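Local coordinates for protein vaginolysin (Gardnerella vaginalis, PDB 5IMY) that probably binds cholesterol in host membranes and breaches them as a secreted, haemolytic pore-forming toxin of the cholesterol-dependent cytolysin family, at residues Asn49-Asp54 with Val64-Lys69; Thr73-Asn78 with Thr362-Ser367; Val212-Thr217 with Met265-Asp270; Asp399-Glu404 with Asn436-Arg441. All coordinates share one frame; numbering follows the deposited sequence.

Contact 1: residues Asn49-Asp54 with Val64-Lys69; sequences NKFSSD and VVEHQK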
loop_
_atom_site.group_PDB
_atom_site.type_symbol
_atom_site.label_atom_id
_atom_site.label_comp_id
_atom_site.label_asym_id
_atom_site.label_seq_id
_atom_site.Cartn_x
_atom_site.Cartn_y
_atom_site.Cartn_z
ATOM N N ASN A 49 7.212 2.720 -16.984
ATOM C CA ASN A 49 6.770 2.920 -15.603
ATOM C C ASN A 49 6.503 1.629 -14.822
ATOM O O ASN A 49 6.040 1.727 -13.681
ATOM C CB ASN A 49 5.506 3.782 -15.605
ATOM C CG ASN A 49 5.135 4.275 -14.221
ATOM O OD1 ASN A 49 5.997 4.437 -13.356
ATOM N ND2 ASN A 49 3.846 4.510 -14.004
ATOM N N LYS A 50 6.771 0.451 -15.391
ATOM C CA LYS A 50 6.626 -0.858 -14.743
ATOM C C LYS A 50 6.362 -0.869 -13.236
ATOM O O LYS A 50 6.981 -0.116 -12.476
ATOM C CB LYS A 50 7.893 -1.675 -14.996
ATOM C CG LYS A 50 7.708 -2.868 -15.921
ATOM C CD LYS A 50 9.023 -3.610 -16.123
ATOM C CE LYS A 50 10.021 -2.798 -16.944
ATOM N NZ LYS A 50 11.426 -3.180 -16.641
ATOM N N PHE A 51 5.475 -1.765 -12.797
ATOM C CA PHE A 51 5.248 -2.041 -11.379
ATOM C C PHE A 51 4.945 -3.526 -11.233
ATOM O O PHE A 51 4.012 -4.031 -11.863
ATOM C CB PHE A 51 4.092 -1.201 -10.821
ATOM C CG PHE A 51 3.871 -1.372 -9.338
ATOM C CD1 PHE A 51 4.279 -0.392 -8.448
ATOM C CD2 PHE A 51 3.256 -2.508 -8.835
ATOM C CE1 PHE A 51 4.080 -0.543 -7.087
ATOM C CE2 PHE A 51 3.056 -2.664 -7.475
ATOM C CZ PHE A 51 3.467 -1.680 -6.602
ATOM N N SER A 52 5.721 -4.220 -10.400
ATOM C CA SER A 52 5.575 -5.659 -10.233
ATOM C C SER A 52 5.656 -6.028 -8.759
ATOM O O SER A 52 6.217 -5.296 -7.940
ATOM C CB SER A 52 6.650 -6.429 -11.013
ATOM O OG SER A 52 6.490 -6.259 -12.409
ATOM N N SER A 53 5.084 -7.187 -8.434
ATOM C CA SER A 53 5.184 -7.762 -7.101
ATOM C C SER A 53 5.167 -9.278 -7.215
ATOM O O SER A 53 4.568 -9.840 -8.135
ATOM C CB SER A 53 4.045 -7.298 -6.185
ATOM O OG SER A 53 4.255 -5.971 -5.740
ATOM N N ASP A 54 5.838 -9.931 -6.271
ATOM C CA ASP A 54 5.830 -11.382 -6.175
ATOM C C ASP A 54 6.119 -11.757 -4.729
ATOM O O ASP A 54 6.457 -10.905 -3.903
ATOM C CB ASP A 54 6.847 -12.018 -7.130
ATOM C CG ASP A 54 6.261 -13.172 -7.927
ATOM O OD1 ASP A 54 5.231 -13.737 -7.500
ATOM O OD2 ASP A 54 6.833 -13.514 -8.982
ATOM N N VAL A 64 7.544 -10.552 0.562
ATOM C CA VAL A 64 7.064 -9.852 -0.625
ATOM C C VAL A 64 8.213 -9.025 -1.181
ATOM O O VAL A 64 8.903 -8.326 -0.429
ATOM C CB VAL A 64 5.853 -8.956 -0.309
ATOM C CG1 VAL A 64 5.555 -8.005 -1.477
ATOM C CG2 VAL A 64 4.629 -9.801 0.002
ATOM N N VAL A 65 8.415 -9.104 -2.493
ATOM C CA VAL A 65 9.332 -8.225 -3.209
ATOM C C VAL A 65 8.506 -7.418 -4.199
ATOM O O VAL A 65 7.653 -7.976 -4.900
ATOM C CB VAL A 65 10.445 -9.011 -3.927
ATOM C CG1 VAL A 65 11.223 -9.860 -2.933
ATOM C CG2 VAL A 65 9.874 -9.884 -5.042
ATOM N N GLU A 66 8.741 -6.109 -4.243
ATOM C CA GLU A 66 7.992 -5.226 -5.125
ATOM C C GLU A 66 8.965 -4.376 -5.925
ATOM O O GLU A 66 9.843 -3.720 -5.353
ATOM C CB GLU A 66 7.010 -4.349 -4.330
ATOM C CG GLU A 66 7.340 -2.864 -4.261
ATOM C CD GLU A 66 6.220 -2.063 -3.631
ATOM O OE1 GLU A 66 5.377 -2.668 -2.933
ATOM O OE2 GLU A 66 6.172 -0.831 -3.849
ATOM N N HIS A 67 8.802 -4.397 -7.242
ATOM C CA HIS A 67 9.639 -3.651 -8.164
ATOM C C HIS A 67 8.826 -2.508 -8.753
ATOM O O HIS A 67 7.654 -2.685 -9.096
ATOM C CB HIS A 67 10.156 -4.558 -9.286
ATOM C CG HIS A 67 10.579 -5.917 -8.822
ATOM N ND1 HIS A 67 11.871 -6.376 -8.946
ATOM C CD2 HIS A 67 9.881 -6.920 -8.237
ATOM C CE1 HIS A 67 11.954 -7.601 -8.458
ATOM N NE2 HIS A 67 10.760 -7.953 -8.019
ATOM N N GLN A 68 9.442 -1.336 -8.857
ATOM C CA GLN A 68 8.775 -0.187 -9.448
ATOM C C GLN A 68 9.826 0.735 -10.044
ATOM O O GLN A 68 10.927 0.865 -9.504
ATOM C CB GLN A 68 7.922 0.559 -8.413
ATOM C CG GLN A 68 8.678 1.599 -7.605
ATOM C CD GLN A 68 8.079 1.809 -6.231
ATOM O OE1 GLN A 68 6.928 2.226 -6.094
ATOM N NE2 GLN A 68 8.862 1.510 -5.199
ATOM N N LYS A 69 9.478 1.364 -11.161
ATOM C CA LYS A 69 10.416 2.203 -11.892
ATOM C C LYS A 69 10.548 3.551 -11.195
ATOM O O LYS A 69 9.551 4.253 -10.992
ATOM C CB LYS A 69 9.949 2.376 -13.336
ATOM C CG LYS A 69 10.785 3.345 -14.159
ATOM C CD LYS A 69 10.242 4.765 -14.100
ATOM C CE LYS A 69 10.696 5.572 -15.302
ATOM N NZ LYS A 69 11.125 6.944 -14.928
#
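One face of the Phe51 ring takes the carbonyl oxygen of His67, which sits 4.0 Å above the ring plane and is displaced toward the rim, while at the edge of the His67 imidazole, near its plane, lies the carbonyl oxygen of Ser52. Both rings decorate a two-stranded antiparallel beta hairpin, strands 51-57 and 62-76, which with strand 363-389 forms part of the long sheet of domain 2 in this toxin family. Phe51 and Gln68 form a non-hydrogen-bonded pair on one face of that sheet. With CG anti to the backbone N (chi1 -176°), the Phe51 ring leans over the partner strand, bringing CD1 to 3.8 Å from Gln68 CB, and CE1 reaches 3.9 Å from Glu66 OE2, with ring and carboxylate planes 60° apart. The opposite face carries Ser52, His67, Asp54 and Val65. These are the hydrogen-bonded pairs: Ser52 N binds His67 O at 2.8 Å, His67 N returns to Ser52 O, and Asp54 and Val65 repeat the exchange; a longer bond from Lys69 N to Lys50 O (3.2 Å) closes the open end of the hairpin. Strand 363-389 flanks 64-69 through backbone bonds such as Glu66 with Lys373. On the outer edge, Phe51 N donates to Ser55 OG of the second subunit, Ser53 packs on its own counterpart there, and Asn49 ND2 bonds to Tyr377 OH of that subunit. Beside Phe51, on its face of the sheet, Ser53 OG rests 3.5 Å from Glu66 CB and makes a weak bond back to Ser52 O.

Contact 2: residues Thr73-Asn78 with Thr362-Ser367; sequences TNTTSN and TLQSNS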
loop_
_atom_site.group_PDB
_atom_site.type_symbol
_atom_site.label_atom_id
_atom_site.label_comp_id
_atom_site.label_asym_id
_atom_site.label_seq_id
_atom_site.Cartn_x
_atom_site.Cartn_y
_atom_site.Cartn_z
ATOM N N THR A 73 18.089 11.729 -9.653
ATOM C CA THR A 73 18.761 12.912 -10.170
ATOM C C THR A 73 19.708 13.421 -9.095
ATOM O O THR A 73 19.308 13.581 -7.938
ATOM C CB THR A 73 17.764 14.009 -10.558
ATOM O OG1 THR A 73 16.755 13.462 -11.414
ATOM C CG2 THR A 73 18.475 15.150 -11.284
ATOM N N ASN A 74 20.959 13.665 -9.470
ATOM C CA ASN A 74 21.974 14.098 -8.523
ATOM C C ASN A 74 22.713 15.299 -9.089
ATOM O O ASN A 74 23.102 15.300 -10.262
ATOM C CB ASN A 74 22.961 12.969 -8.215
ATOM C CG ASN A 74 23.810 13.259 -6.995
ATOM O OD1 ASN A 74 23.377 13.952 -6.073
ATOM N ND2 ASN A 74 25.029 12.732 -6.984
ATOM N N THR A 75 22.896 16.318 -8.254
ATOM C CA THR A 75 23.639 17.516 -8.619
ATOM C C THR A 75 24.704 17.744 -7.559
ATOM O O THR A 75 24.380 17.891 -6.376
ATOM C CB THR A 75 22.715 18.733 -8.726
ATOM O OG1 THR A 75 21.696 18.477 -9.700
ATOM C CG2 THR A 75 23.501 19.975 -9.130
ATOM N N THR A 76 25.966 17.766 -7.979
ATOM C CA THR A 76 27.075 17.937 -7.055
ATOM C C THR A 76 28.169 18.761 -7.714
ATOM O O THR A 76 28.297 18.788 -8.941
ATOM C CB THR A 76 27.642 16.582 -6.600
ATOM O OG1 THR A 76 28.699 16.793 -5.656
ATOM C CG2 THR A 76 28.172 15.787 -7.788
ATOM N N SER A 77 28.953 19.441 -6.879
ATOM C CA SER A 77 30.140 20.164 -7.322
ATOM C C SER A 77 31.409 19.586 -6.715
ATOM O O SER A 77 32.493 20.148 -6.914
ATOM C CB SER A 77 30.025 21.648 -6.963
ATOM O OG SER A 77 30.206 21.846 -5.572
ATOM N N ASN A 78 31.301 18.482 -5.983
ATOM C CA ASN A 78 32.412 17.891 -5.244
ATOM C C ASN A 78 32.791 16.589 -5.946
ATOM O O ASN A 78 32.279 15.517 -5.620
ATOM C CB ASN A 78 32.014 17.664 -3.787
ATOM C CG ASN A 78 33.191 17.316 -2.904
ATOM O OD1 ASN A 78 33.423 16.150 -2.591
ATOM N ND2 ASN A 78 33.943 18.331 -2.494
ATOM N N THR A 362 28.322 22.895 -11.142
ATOM C CA THR A 362 27.702 21.675 -10.651
ATOM C C THR A 362 27.446 20.723 -11.812
ATOM O O THR A 362 27.161 21.150 -12.935
ATOM C CB THR A 362 26.380 21.967 -9.928
ATOM O OG1 THR A 362 25.470 22.612 -10.827
ATOM C CG2 THR A 362 26.614 22.858 -8.717
ATOM N N LEU A 363 27.547 19.427 -11.527
ATOM C CA LEU A 363 27.296 18.377 -12.507
ATOM C C LEU A 363 25.980 17.693 -12.168
ATOM O O LEU A 363 25.811 17.180 -11.055
ATOM C CB LEU A 363 28.436 17.360 -12.532
ATOM C CG LEU A 363 29.651 17.753 -13.376
ATOM C CD1 LEU A 363 30.425 18.889 -12.725
ATOM C CD2 LEU A 363 30.551 16.551 -13.617
ATOM N N GLN A 364 25.057 17.687 -13.123
ATOM C CA GLN A 364 23.765 17.035 -12.966
ATOM C C GLN A 364 23.825 15.666 -13.631
ATOM O O GLN A 364 24.162 15.560 -14.816
ATOM C CB GLN A 364 22.646 17.883 -13.571
ATOM C CG GLN A 364 21.307 17.165 -13.685
ATOM C CD GLN A 364 20.189 18.086 -14.134
ATOM O OE1 GLN A 364 19.853 19.053 -13.449
ATOM N NE2 GLN A 364 19.610 17.793 -15.293
ATOM N N SER A 365 23.506 14.623 -12.870
ATOM C CA SER A 365 23.444 13.264 -13.386
ATOM C C SER A 365 22.103 12.665 -13.007
ATOM O O SER A 365 21.678 12.771 -11.851
ATOM C CB SER A 365 24.585 12.408 -12.834
ATOM O OG SER A 365 25.841 12.910 -13.256
ATOM N N ASN A 366 21.433 12.046 -13.976
ATOM C CA ASN A 366 20.166 11.388 -13.710
ATOM C C ASN A 366 20.072 10.120 -14.541
ATOM O O ASN A 366 20.663 10.016 -15.619
ATOM C CB ASN A 366 18.970 12.306 -14.007
ATOM C CG ASN A 366 18.681 12.432 -15.489
ATOM O OD1 ASN A 366 19.594 12.534 -16.308
ATOM N ND2 ASN A 366 17.400 12.426 -15.841
ATOM N N SER A 367 19.320 9.153 -14.024
ATOM C CA SER A 367 19.159 7.870 -14.689
ATOM C C SER A 367 17.918 7.184 -14.144
ATOM O O SER A 367 17.655 7.229 -12.939
ATOM C CB SER A 367 20.384 6.974 -14.479
ATOM O OG SER A 367 20.126 5.661 -14.934
#
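Thr73, Thr75 and Thr362 bury the most surface here: Thr73 and Thr75 lie on one face of an antiparallel strand pair with Gln364 and Asn366, and Thr362 meets Thr75 at the strand end. Thr73 and Asn366 stand side by side and point the same way, Thr73 OG1 being 3.6 Å from Asn366 CB; that hydroxyl is also hydrogen-bonded to Asn71 ND2. Two residues on, Thr75 turns its two branches to different neighbours: chi1 of -58° sets OG1 beside the backbone N, near Gln364 CB, and sends CG2 toward the end of the other strand. There Thr75 CG2 meets Thr362 CB at 3.6 Å, the two threonines crossing at a slant, and Thr362 CG2 in turn touches Ser77 CB. Between these residues the backbones are tied by four bonds. Asn74 and Ser365 exchange two short ones, Asn74 N to Ser365 O measuring 2.6 Å, and Leu363 N to Thr76 O is nearly straight (177°). Beyond this last pair the chain leaves the sheet through an ST turn, Thr76 OG1 accepting from Asn78 N at 3.1 Å. Strand 41-43 runs along the far side of 363-367, and helix 177-184 packs on the face of Asn74 and Ser365, its Ala182 touching Ser365. A helix packed against the domain 2 sheet is consistent with the soluble form of cholesterol-dependent cytolysins, in which such helices are thought to lie before unfurling into membrane hairpins.

Contact 3: residues Val212-Thr217 with Met265-Asp270; sequences VNFKQT and MYVKFD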
loop_
_atom_site.group_PDB
_atom_site.type_symbol
_atom_site.label_atom_id
_atom_site.label_comp_id
_atom_site.label_asym_id
_atom_site.label_seq_id
_atom_site.Cartn_x
_atom_site.Cartn_y
_atom_site.Cartn_z
ATOM N N VAL A 212 27.934 3.500 0.469
ATOM C CA VAL A 212 28.194 4.769 1.140
ATOM C C VAL A 212 29.620 5.202 0.837
ATOM O O VAL A 212 30.565 4.430 1.031
ATOM C CB VAL A 212 27.972 4.662 2.663
ATOM C CG1 VAL A 212 28.199 6.009 3.335
ATOM C CG2 VAL A 212 26.573 4.144 2.959
ATOM N N ASN A 213 29.772 6.435 0.364
ATOM C CA ASN A 213 31.076 7.042 0.128
ATOM C C ASN A 213 31.412 7.926 1.321
ATOM O O ASN A 213 30.678 8.874 1.618
ATOM C CB ASN A 213 31.065 7.856 -1.167
ATOM C CG ASN A 213 32.432 8.410 -1.525
ATOM O OD1 ASN A 213 33.463 7.843 -1.163
ATOM N ND2 ASN A 213 32.445 9.528 -2.242
ATOM N N PHE A 214 32.503 7.611 2.013
ATOM C CA PHE A 214 32.964 8.400 3.148
ATOM C C PHE A 214 34.150 9.253 2.725
ATOM O O PHE A 214 35.122 8.737 2.162
ATOM C CB PHE A 214 33.365 7.506 4.323
ATOM C CG PHE A 214 32.205 6.896 5.045
ATOM C CD1 PHE A 214 31.502 7.622 5.994
ATOM C CD2 PHE A 214 31.817 5.595 4.785
ATOM C CE1 PHE A 214 30.434 7.062 6.661
ATOM C CE2 PHE A 214 30.750 5.029 5.450
ATOM C CZ PHE A 214 30.056 5.763 6.391
ATOM N N LYS A 215 34.066 10.553 2.995
ATOM C CA LYS A 215 35.143 11.493 2.711
ATOM C C LYS A 215 35.530 12.196 4.002
ATOM O O LYS A 215 34.706 12.892 4.606
ATOM C CB LYS A 215 34.724 12.511 1.650
ATOM C CG LYS A 215 34.970 12.043 0.228
ATOM C CD LYS A 215 34.340 12.974 -0.789
ATOM C CE LYS A 215 34.652 12.520 -2.202
ATOM N NZ LYS A 215 33.804 13.204 -3.215
ATOM N N GLN A 216 36.779 12.011 4.420
ATOM C CA GLN A 216 37.338 12.685 5.586
ATOM C C GLN A 216 38.348 13.711 5.085
ATOM O O GLN A 216 39.413 13.345 4.575
ATOM C CB GLN A 216 37.985 11.682 6.536
ATOM C CG GLN A 216 37.108 10.476 6.835
ATOM C CD GLN A 216 37.626 9.643 7.989
ATOM O OE1 GLN A 216 38.359 8.673 7.791
ATOM N NE2 GLN A 216 37.245 10.018 9.204
ATOM N N THR A 217 38.008 14.989 5.218
ATOM C CA THR A 217 38.842 16.078 4.726
ATOM C C THR A 217 39.629 16.671 5.888
ATOM O O THR A 217 39.038 17.175 6.848
ATOM C CB THR A 217 37.991 17.156 4.053
ATOM O OG1 THR A 217 37.274 16.585 2.952
ATOM C CG2 THR A 217 38.866 18.298 3.542
ATOM N N MET A 265 36.923 6.491 1.231
ATOM C CA MET A 265 36.670 5.062 1.122
ATOM C C MET A 265 35.216 4.819 0.745
ATOM O O MET A 265 34.338 5.642 1.017
ATOM C CB MET A 265 36.997 4.330 2.429
ATOM C CG MET A 265 36.182 4.782 3.627
ATOM S SD MET A 265 36.443 3.719 5.058
ATOM C CE MET A 265 35.204 4.369 6.166
ATOM N N TYR A 266 34.978 3.669 0.120
ATOM C CA TYR A 266 33.644 3.195 -0.214
ATOM C C TYR A 266 33.300 2.002 0.667
ATOM O O TYR A 266 34.131 1.113 0.871
ATOM C CB TYR A 266 33.556 2.797 -1.689
ATOM C CG TYR A 266 33.316 3.959 -2.623
ATOM C CD1 TYR A 266 32.027 4.330 -2.976
ATOM C CD2 TYR A 266 34.374 4.683 -3.154
ATOM C CE1 TYR A 266 31.796 5.390 -3.829
ATOM C CE2 TYR A 266 34.153 5.746 -4.010
ATOM C CZ TYR A 266 32.861 6.095 -4.345
ATOM O OH TYR A 266 32.628 7.152 -5.196
ATOM N N VAL A 267 32.072 1.980 1.180
ATOM C CA VAL A 267 31.630 0.951 2.113
ATOM C C VAL A 267 30.338 0.339 1.594
ATOM O O VAL A 267 29.416 1.062 1.201
ATOM C CB VAL A 267 31.421 1.516 3.531
ATOM C CG1 VAL A 267 31.075 0.394 4.498
ATOM C CG2 VAL A 267 32.664 2.259 3.996
ATOM N N LYS A 268 30.271 -0.990 1.603
ATOM C CA LYS A 268 29.069 -1.731 1.241
ATOM C C LYS A 268 28.492 -2.369 2.496
ATOM O O LYS A 268 29.146 -3.212 3.122
ATOM C CB LYS A 268 29.378 -2.800 0.192
ATOM C CG LYS A 268 28.183 -3.686 -0.166
ATOM C CD LYS A 268 28.567 -4.822 -1.109
ATOM C CE LYS A 268 29.430 -5.871 -0.417
ATOM N NZ LYS A 268 29.830 -6.972 -1.334
ATOM N N PHE A 269 27.281 -1.963 2.864
ATOM C CA PHE A 269 26.510 -2.627 3.907
ATOM C C PHE A 269 25.492 -3.541 3.245
ATOM O O PHE A 269 24.730 -3.096 2.381
ATOM C CB PHE A 269 25.774 -1.623 4.795
ATOM C CG PHE A 269 26.656 -0.582 5.413
ATOM C CD1 PHE A 269 27.103 -0.722 6.715
ATOM C CD2 PHE A 269 27.019 0.549 4.702
ATOM C CE1 PHE A 269 27.908 0.240 7.293
ATOM C CE2 PHE A 269 27.822 1.515 5.275
ATOM C CZ PHE A 269 28.267 1.359 6.572
ATOM N N ASP A 270 25.471 -4.810 3.646
ATOM C CA ASP A 270 24.419 -5.705 3.194
ATOM C C ASP A 270 24.047 -6.668 4.309
ATOM O O ASP A 270 24.851 -6.965 5.196
ATOM C CB ASP A 270 24.818 -6.482 1.922
ATOM C CG ASP A 270 26.016 -7.392 2.130
ATOM O OD1 ASP A 270 26.348 -7.706 3.289
ATOM O OD2 ASP A 270 26.621 -7.810 1.118
#
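The central sheet of domain 3, the pore-forming part of a cholesterol-dependent cytolysin, contains the antiparallel pair 212-217 and 265-270. Val212 with Val267 and Phe214 with Met265 are hydrogen-bonded pairs, each joined by two backbone bonds; Phe214 N to Met265 O, for example, spans 2.9 Å. Between them, on the other face, the Asn213 amide lies flat against the Tyr266 ring, the planes only 6° apart, and Asn213 CB adds an off-centre CH-pi contact 4.2 Å from the ring centroid. On the sheet face that carries Phe214, apolar side chains cluster. Val267 CG2 reaches the edge of that ring, 3.5 Å from Phe214 CD2, and Met265 CE comes to 3.9 Å from the same Phe214 CD2 at an oblique angle. Met265 CG sits between its backbone N and carbonyl carbon (chi1 61°), from where the otherwise extended chain carries CE toward Phe214. Further along, Val212 CG2 packs 3.7 Å from Phe269 CE2. Leu329 and Ile333 of helix 326-335 cover this cluster, while strands 166-173 and 305-311 flank the pair. Two inner strands of a four-stranded core, each continuing into a membrane hairpin upon insertion, are what the topology of this family would lead one to expect.

Contact 4: residues Asp399-Glu404 with Asn436-Arg441; sequences DEYGTE and NVRNLR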
loop_
_atom_site.group_PDB
_atom_site.type_symbol
_atom_site.label_atom_id
_atom_site.label_comp_id
_atom_site.label_asym_id
_atom_site.label_seq_id
_atom_site.Cartn_x
_atom_site.Cartn_y
_atom_site.Cartn_z
ATOM N N ASP A 399 -7.109 -7.464 14.280
ATOM C CA ASP A 399 -7.335 -6.550 13.170
ATOM C C ASP A 399 -6.427 -6.904 12.000
ATOM O O ASP A 399 -5.270 -7.292 12.194
ATOM C CB ASP A 399 -7.086 -5.102 13.601
ATOM C CG ASP A 399 -8.101 -4.614 14.615
ATOM O OD1 ASP A 399 -9.294 -4.957 14.477
ATOM O OD2 ASP A 399 -7.706 -3.893 15.555
ATOM N N GLU A 400 -6.960 -6.767 10.790
ATOM C CA GLU A 400 -6.211 -6.991 9.556
ATOM C C GLU A 400 -6.176 -5.674 8.787
ATOM O O GLU A 400 -7.176 -5.269 8.185
ATOM C CB GLU A 400 -6.842 -8.109 8.728
ATOM C CG GLU A 400 -6.294 -9.491 9.055
ATOM C CD GLU A 400 -7.207 -10.612 8.598
ATOM O OE1 GLU A 400 -8.064 -10.368 7.722
ATOM O OE2 GLU A 400 -7.068 -11.739 9.120
ATOM N N TYR A 401 -5.028 -5.003 8.816
ATOM C CA TYR A 401 -4.861 -3.773 8.063
ATOM C C TYR A 401 -4.538 -4.083 6.606
ATOM O O TYR A 401 -4.040 -5.158 6.262
ATOM C CB TYR A 401 -3.749 -2.907 8.660
ATOM C CG TYR A 401 -4.086 -2.262 9.987
ATOM C CD1 TYR A 401 -5.281 -2.537 10.641
ATOM C CD2 TYR A 401 -3.208 -1.364 10.581
ATOM C CE1 TYR A 401 -5.585 -1.945 11.851
ATOM C CE2 TYR A 401 -3.504 -0.768 11.791
ATOM C CZ TYR A 401 -4.694 -1.060 12.422
ATOM O OH TYR A 401 -4.995 -0.468 13.625
ATOM N N GLY A 402 -4.829 -3.116 5.748
ATOM C CA GLY A 402 -4.556 -3.266 4.334
ATOM C C GLY A 402 -4.717 -1.948 3.618
ATOM O O GLY A 402 -5.408 -1.038 4.090
ATOM N N THR A 403 -4.056 -1.854 2.471
ATOM C CA THR A 403 -4.186 -0.719 1.573
ATOM C C THR A 403 -4.713 -1.213 0.238
ATOM O O THR A 403 -4.274 -2.250 -0.269
ATOM C CB THR A 403 -2.847 -0.006 1.363
ATOM O OG1 THR A 403 -1.821 -0.973 1.105
ATOM C CG2 THR A 403 -2.480 0.821 2.586
ATOM N N GLU A 404 -5.667 -0.481 -0.325
ATOM C CA GLU A 404 -6.154 -0.843 -1.641
ATOM C C GLU A 404 -5.046 -0.664 -2.671
ATOM O O GLU A 404 -4.017 -0.028 -2.423
ATOM C CB GLU A 404 -7.381 -0.013 -2.021
ATOM C CG GLU A 404 -8.703 -0.616 -1.558
ATOM C CD GLU A 404 -8.939 -2.009 -2.118
ATOM O OE1 GLU A 404 -8.551 -2.260 -3.279
ATOM O OE2 GLU A 404 -9.503 -2.855 -1.392
ATOM N N ASN A 436 1.056 -10.415 10.071
ATOM C CA ASN A 436 0.639 -9.031 9.887
ATOM C C ASN A 436 -0.590 -8.652 10.703
ATOM O O ASN A 436 -0.969 -7.475 10.701
ATOM C CB ASN A 436 0.366 -8.753 8.402
ATOM C CG ASN A 436 -0.591 -9.754 7.782
ATOM O OD1 ASN A 436 -1.408 -10.364 8.474
ATOM N ND2 ASN A 436 -0.492 -9.930 6.469
ATOM N N VAL A 437 -1.224 -9.600 11.398
ATOM C CA VAL A 437 -2.381 -9.251 12.210
ATOM C C VAL A 437 -1.937 -8.319 13.332
ATOM O O VAL A 437 -0.798 -8.380 13.811
ATOM C CB VAL A 437 -3.084 -10.498 12.779
ATOM C CG1 VAL A 437 -3.375 -11.513 11.681
ATOM C CG2 VAL A 437 -2.263 -11.130 13.879
ATOM N N ARG A 438 -2.850 -7.452 13.760
ATOM C CA ARG A 438 -2.555 -6.453 14.776
ATOM C C ARG A 438 -3.619 -6.493 15.864
ATOM O O ARG A 438 -4.724 -7.005 15.667
ATOM C CB ARG A 438 -2.488 -5.042 14.173
ATOM C CG ARG A 438 -1.442 -4.869 13.077
ATOM C CD ARG A 438 -1.437 -3.437 12.564
ATOM N NE ARG A 438 -0.601 -3.260 11.376
ATOM C CZ ARG A 438 0.645 -2.789 11.378
ATOM N NH1 ARG A 438 1.236 -2.432 12.512
ATOM N NH2 ARG A 438 1.307 -2.670 10.234
ATOM N N ASN A 439 -3.261 -5.948 17.024
ATOM C CA ASN A 439 -4.202 -5.745 18.123
ATOM C C ASN A 439 -4.927 -7.042 18.484
ATOM O O ASN A 439 -6.158 -7.114 18.506
ATOM C CB ASN A 439 -5.194 -4.637 17.770
ATOM C CG ASN A 439 -4.504 -3.378 17.288
ATOM O OD1 ASN A 439 -3.651 -2.820 17.982
ATOM N ND2 ASN A 439 -4.852 -2.932 16.086
ATOM N N LEU A 440 -4.145 -8.078 18.770
ATOM C CA LEU A 440 -4.709 -9.351 19.196
ATOM C C LEU A 440 -5.402 -9.200 20.547
ATOM O O LEU A 440 -4.897 -8.528 21.450
ATOM C CB LEU A 440 -3.609 -10.412 19.277
ATOM C CG LEU A 440 -4.044 -11.863 19.502
ATOM C CD1 LEU A 440 -4.719 -12.438 18.264
ATOM C CD2 LEU A 440 -2.849 -12.714 19.899
ATOM N N ARG A 441 -6.569 -9.830 20.679
ATOM C CA ARG A 441 -7.384 -9.755 21.885
ATOM C C ARG A 441 -7.714 -11.163 22.355
ATOM O O ARG A 441 -7.907 -12.064 21.535
ATOM C CB ARG A 441 -8.676 -8.976 21.622
ATOM C CG ARG A 441 -8.861 -7.759 22.505
ATOM C CD ARG A 441 -10.003 -6.888 22.006
ATOM N NE ARG A 441 -9.659 -5.470 22.069
ATOM C CZ ARG A 441 -9.850 -4.693 23.131
ATOM N NH1 ARG A 441 -10.391 -5.183 24.239
ATOM N NH2 ARG A 441 -9.500 -3.414 23.084
#
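Tyr401 and Arg438 cross at about a right angle, the arginine chain passing over one face of the phenol. Arg438 CD sits 3.7 Å from the Tyr401 ring centroid in a CH-pi contact, displaced toward the rim, and Arg438 NE follows at 3.3 Å from Tyr401 CD2. The arginine is extended from CG to NE, which brings CD and then NE to the ring, and the guanidinium lies beyond, its plane tilted 24° from that of the ring. From there its NH2 forms a salt bridge with Asp406 of the second subunit. Asn439 also crosses Tyr401 at roughly a right angle, but its main tie is to Asp399. Asn439 ND2 donates to Asp399 OD2 at 3.1 Å, using the anti lone pair of that oxygen, with carboxylate and amide planes 70° apart; the bond is bent (142°) and the acceptor lies out of the amide plane. Asn439 CB comes within 3.4 Å of the same Asp399 OD2. Underneath, the backbones of Asp399 and Arg438 bond in both directions, Asp399 N to Arg438 O at 2.8 Å and Arg438 N to Asp399 O at 2.9 Å. The chain turns a corner at Asn439 and then runs on as strand 440-443, where Arg441 bonds through its backbone to Tyr397. Within the C-terminal beta sandwich, known in the family as domain 4, strand 395-403 lies between strand 409-415, which supplies Arg414 as the salt-bridge partner of Glu400, and strand 440-443, with strand 460-464 beyond.

Overall arrangement
Contacts 1 and 2 share strand 62-76 and belong to the same long sheet, their centres about 26 Å apart. Contact 3 lies in the separate domain 3 sheet, its centre about 18 Å from that of contact 2; its two strands fall, in sequence, between the two halves of contact 2, and Asn78 OD1 probably bonds to Lys215 NZ to join them. Strand 363-389 then leads from contact 2 directly into strand 395-403 of contact 4, whose centre lies about 42 Å from that of contact 2, in the beta sandwich. Contacts 1 and 4 both touch the second subunit. Domain 2 thus spans the distance between the pore-forming core and the C-terminal domain that, in this family, meets the membrane.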